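Local coordinates for protein glycosyl hydrolase, family 38 (Enterococcus faecalis, PDB 5KBP) that probably hydrolyses terminal alpha-mannosyl linkages of carbohydrates, as a bacterial alpha-mannosidase of glycoside hydrolase family 38, at residues E318-A321 and E322-A326; I91-D95 and F96-S100. One frame throughout, in Å; residues are numbered along the deposited sequence.

Contact 1: E318-A321 and E322-A326; sequences ENIA and EPLAA
A local contact within a buried stretch of helix 304-332, in the alpha-mannosidase middle domain, brings P323 against the preceding turn and pairs I320 with L324 one turn apart. The proline has no N-H to give, so N319 O lacks its helical donor and bonds T411 OG1. The ring's CD lies near two carbonyl oxygens, 3.3 Å from E318 O and 3.4 Å from I320 O. The helix widens at 318-321, setting E318 O 4.9 Å from E322 N. A water lies within hydrogen-bonding distance of E318 O and E322 OE1, though it has more acceptors near it than protons to give. The E322 chain is extended past CG (chi2 -175°), and its OE2 forms a salt bridge with R105 NH2 and accepts from W344 NE1. Regular bonding resumes after the proline: L324 N reaches I320 O at 3.1 Å, the donor tilted 21° from the carbonyl plane, and A325 N reaches A321 O at 2.8 Å. I320 and L324 run next to each other in the same direction, I320 CG2 4.1 Å from L324 CD1, and both pack on helix 362-393. This is a proline-kinked helix with a pi-type widening before the kink, N319 O taken by T411 and a water near E318 O.

Contact 2: I91-D95 and F96-S100; sequences ILQDD and FLISS
I98 lays its CD1 against the bent side chain of Q93, 3.5 Å from Q93 CG, the two chains running roughly perpendicular. Q93 CG sits between its own backbone N and carbonyl carbon (chi1 80°), and the chain then bends at the next bond. Its amide NE2 is bonded to N103 of helix 100-117, a residue that I98 also touches, which places the pair over that helix. Further back along the isoleucine, CG1 comes within 3.5 Å of D94 O, passing across the turn.

The turn itself is closed by D94. With CG opposite the backbone N (chi1 -179°), the carboxylate swings forward, and OD1 accepts the N-H of L97 at 2.9 Å, nearly in line with its own C-O bond. The N-H...O angle of 140° makes this a bent bond. The same oxygen, D94 OD1, lies 3.2 Å from L97 CB, so the leucine side chain flanks the acceptor, with I356 touching both D94 and L97. Beyond the turn, S99 N-caps helix 100-117.

A side-chain oxygen of D94 thus accepts the N-H three residues ahead, closing the turn in this irregular loop. The carboxylate is buried among L97, I356, H353 and C357, and the bond from L97 N probably offsets part of the cost of burying OD1.

Overall arrangement
Contact 2 comes first along the chain, in the part belonging to the family 38 N-terminal domain, on the loop between strand 84-85 and helix 100-117; contact 1 follows on helix 304-332 of the middle domain. Their centres lie about 21 Å apart, with contact 2 about 7 Å from the centre of the chain and contact 1 about 17 Å. They nevertheless meet at their near ends: E318 OE2 is 2.5 Å from S99 OG, a probable hydrogen bond. Helix 100-117 takes part in the same junction: S99 caps its start and R105 within it forms a salt bridge to E322. Polar contacts thus link the two regions, which belong to different sequence families.

Contact 1: E318-A321 and E322-A326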
loop_
_atom_site.group_PDB
_atom_site.type_symbol
_atom_site.label_atom_id
_atom_site.label_comp_id
_atom_site.label_asym_id
_atom_site.label_seq_id
_atom_site.Cartn_x
_atom_site.Cartn_y
_atom_site.Cartn_z
ATOM N N GLU A 318 -17.304 11.193 6.744
ATOM C CA GLU A 318 -18.064 12.396 7.078
ATOM C C GLU A 318 -19.533 12.083 7.331
ATOM O O GLU A 318 -20.143 12.647 8.248
ATOM C CB GLU A 318 -17.935 13.426 5.954
ATOM C CG GLU A 318 -16.511 13.736 5.539
ATOM C CD GLU A 318 -16.440 14.398 4.177
ATOM O OE1 GLU A 318 -17.509 14.722 3.619
ATOM O OE2 GLU A 318 -15.318 14.586 3.661
ATOM N N ASN A 319 -20.119 11.192 6.533
ATOM C CA ASN A 319 -21.563 11.017 6.500
ATOM C C ASN A 319 -22.028 9.663 7.021
ATOM O O ASN A 319 -23.238 9.414 7.050
ATOM C CB ASN A 319 -22.071 11.224 5.070
ATOM C CG ASN A 319 -21.558 12.512 4.454
ATOM O OD1 ASN A 319 -20.729 12.493 3.546
ATOM N ND2 ASN A 319 -22.046 13.642 4.953
ATOM N N ILE A 320 -21.114 8.787 7.435
ATOM C CA ILE A 320 -21.499 7.487 7.975
ATOM C C ILE A 320 -20.899 7.307 9.363
ATOM O O ILE A 320 -21.619 7.302 10.368
ATOM C CB ILE A 320 -21.066 6.338 7.046
ATOM C CG1 ILE A 320 -21.550 6.578 5.615
ATOM C CG2 ILE A 320 -21.602 5.014 7.566
ATOM C CD1 ILE A 320 -23.050 6.584 5.470
ATOM N N ALA A 321 -19.571 7.165 9.423
ATOM C CA ALA A 321 -18.909 6.790 10.671
ATOM C C ALA A 321 -19.076 7.863 11.741
ATOM O O ALA A 321 -19.484 7.570 12.870
ATOM C CB ALA A 321 -17.428 6.513 10.411
ATOM N N GLU A 322 -18.757 9.114 11.406
ATOM C CA GLU A 322 -18.835 10.184 12.400
ATOM C C GLU A 322 -20.252 10.431 12.904
ATOM O O GLU A 322 -20.430 10.541 14.130
ATOM C CB GLU A 322 -18.206 11.462 11.833
ATOM C CG GLU A 322 -16.690 11.423 11.746
ATOM C CD GLU A 322 -16.096 12.746 11.306
ATOM O OE1 GLU A 322 -16.867 13.639 10.901
ATOM O OE2 GLU A 322 -14.857 12.892 11.370
ATOM N N PRO A 323 -21.286 10.542 12.057
ATOM C CA PRO A 323 -22.640 10.728 12.613
ATOM C C PRO A 323 -23.100 9.566 13.477
ATOM O O PRO A 323 -23.740 9.783 14.514
ATOM C CB PRO A 323 -23.514 10.890 11.360
ATOM C CG PRO A 323 -22.576 11.356 10.302
ATOM C CD PRO A 323 -21.291 10.645 10.586
ATOM N N LEU A 324 -22.791 8.331 13.076
ATOM C CA LEU A 324 -23.165 7.178 13.891
ATOM C C LEU A 324 -22.401 7.164 15.209
ATOM O O LEU A 324 -22.977 6.869 16.264
ATOM C CB LEU A 324 -22.922 5.884 13.114
ATOM C CG LEU A 324 -23.909 5.566 11.990
ATOM C CD1 LEU A 324 -23.433 4.365 11.184
ATOM C CD2 LEU A 324 -25.300 5.322 12.552
ATOM N N ALA A 325 -21.104 7.484 15.171
ATOM C CA ALA A 325 -20.324 7.535 16.402
ATOM C C ALA A 325 -20.757 8.690 17.294
ATOM O O ALA A 325 -20.691 8.578 18.524
ATOM C CB ALA A 325 -18.834 7.641 16.080
ATOM N N ALA A 326 -21.199 9.802 16.700
ATOM C CA ALA A 326 -21.692 10.916 17.501
ATOM C C ALA A 326 -22.970 10.537 18.240
ATOM O O ALA A 326 -23.181 10.953 19.385
ATOM C CB ALA A 326 -21.924 12.141 16.616
HETATM O O HOH W 1 -19.286 14.397 9.856
#

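Contact 2: I91-D95 and F96-S100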
loop_
_atom_site.group_PDB
_atom_site.type_symbol
_atom_site.label_atom_id
_atom_site.label_comp_id
_atom_site.label_asym_id
_atom_site.label_seq_id
_atom_site.Cartn_x
_atom_site.Cartn_y
_atom_site.Cartn_z
ATOM N N ILE A 91 -1.433 18.907 5.022
ATOM C CA ILE A 91 -0.847 18.678 3.709
ATOM C C ILE A 91 -1.258 19.828 2.797
ATOM O O ILE A 91 -2.166 20.602 3.105
ATOM C CB ILE A 91 -1.273 17.322 3.102
ATOM C CG1 ILE A 91 -2.782 17.104 3.263
ATOM C CG2 ILE A 91 -0.501 16.181 3.744
ATOM C CD1 ILE A 91 -3.611 17.570 2.084
ATOM N N LEU A 92 -0.570 19.933 1.664
ATOM C CA LEU A 92 -0.916 20.895 0.623
ATOM C C LEU A 92 -1.798 20.184 -0.396
ATOM O O LEU A 92 -1.311 19.369 -1.185
ATOM C CB LEU A 92 0.337 21.466 -0.034
ATOM C CG LEU A 92 1.326 22.197 0.875
ATOM C CD1 LEU A 92 2.382 22.906 0.036
ATOM C CD2 LEU A 92 0.604 23.172 1.795
ATOM N N GLN A 93 -3.088 20.493 -0.382
ATOM C CA GLN A 93 -4.080 19.732 -1.124
ATOM C C GLN A 93 -4.408 20.388 -2.459
ATOM O O GLN A 93 -4.000 21.513 -2.754
ATOM C CB GLN A 93 -5.364 19.581 -0.301
ATOM C CG GLN A 93 -6.273 20.806 -0.334
ATOM C CD GLN A 93 -5.805 21.929 0.575
ATOM O OE1 GLN A 93 -4.666 21.933 1.044
ATOM N NE2 GLN A 93 -6.689 22.886 0.832
ATOM N N ASP A 94 -5.162 19.652 -3.272
ATOM C CA ASP A 94 -5.887 20.231 -4.391
ATOM C C ASP A 94 -7.247 20.693 -3.887
ATOM O O ASP A 94 -7.961 19.929 -3.229
ATOM C CB ASP A 94 -6.052 19.224 -5.528
ATOM C CG ASP A 94 -6.787 19.810 -6.720
ATOM O OD1 ASP A 94 -8.036 19.818 -6.705
ATOM O OD2 ASP A 94 -6.117 20.270 -7.667
ATOM N N ASP A 95 -7.600 21.941 -4.194
ATOM C CA ASP A 95 -8.794 22.538 -3.602
ATOM C C ASP A 95 -10.066 21.844 -4.075
ATOM O O ASP A 95 -10.886 21.408 -3.261
ATOM C CB ASP A 95 -8.843 24.033 -3.919
ATOM C CG ASP A 95 -8.032 24.862 -2.940
ATOM O OD1 ASP A 95 -7.673 24.328 -1.870
ATOM O OD2 ASP A 95 -7.762 26.045 -3.234
ATOM N N PHE A 96 -10.245 21.725 -5.391
ATOM C CA PHE A 96 -11.523 21.286 -5.937
ATOM C C PHE A 96 -11.715 19.775 -5.908
ATOM O O PHE A 96 -12.862 19.315 -5.942
ATOM C CB PHE A 96 -11.678 21.789 -7.375
ATOM C CG PHE A 96 -11.777 23.283 -7.489
ATOM C CD1 PHE A 96 -12.928 23.945 -7.094
ATOM C CD2 PHE A 96 -10.723 24.025 -7.998
ATOM C CE1 PHE A 96 -13.025 25.319 -7.197
ATOM C CE2 PHE A 96 -10.815 25.401 -8.106
ATOM C CZ PHE A 96 -11.968 26.048 -7.705
ATOM N N LEU A 97 -10.640 18.994 -5.844
ATOM C CA LEU A 97 -10.748 17.546 -5.982
ATOM C C LEU A 97 -10.937 16.814 -4.658
ATOM O O LEU A 97 -11.036 15.583 -4.663
ATOM C CB LEU A 97 -9.518 16.992 -6.708
ATOM C CG LEU A 97 -9.487 17.285 -8.208
ATOM C CD1 LEU A 97 -8.277 16.642 -8.861
ATOM C CD2 LEU A 97 -10.773 16.800 -8.855
ATOM N N ILE A 98 -10.989 17.524 -3.534
ATOM C CA ILE A 98 -11.304 16.904 -2.254
ATOM C C ILE A 98 -12.577 17.538 -1.709
ATOM O O ILE A 98 -12.960 18.648 -2.086
ATOM C CB ILE A 98 -10.152 17.017 -1.234
ATOM C CG1 ILE A 98 -9.990 18.456 -0.748
ATOM C CG2 ILE A 98 -8.855 16.512 -1.843
ATOM C CD1 ILE A 98 -8.967 18.600 0.357
ATOM N N SER A 99 -13.234 16.811 -0.809
ATOM C CA SER A 99 -14.535 17.232 -0.311
ATOM C C SER A 99 -14.423 18.520 0.498
ATOM O O SER A 99 -13.335 18.950 0.896
ATOM C CB SER A 99 -15.166 16.133 0.546
ATOM O OG SER A 99 -14.411 15.905 1.724
ATOM N N SER A 100 -15.581 19.140 0.735
ATOM C CA SER A 100 -15.629 20.367 1.522
ATOM C C SER A 100 -15.088 20.138 2.927
ATOM O O SER A 100 -14.289 20.934 3.436
ATOM C CB SER A 100 -17.064 20.894 1.577
ATOM O OG SER A 100 -17.544 21.207 0.282
#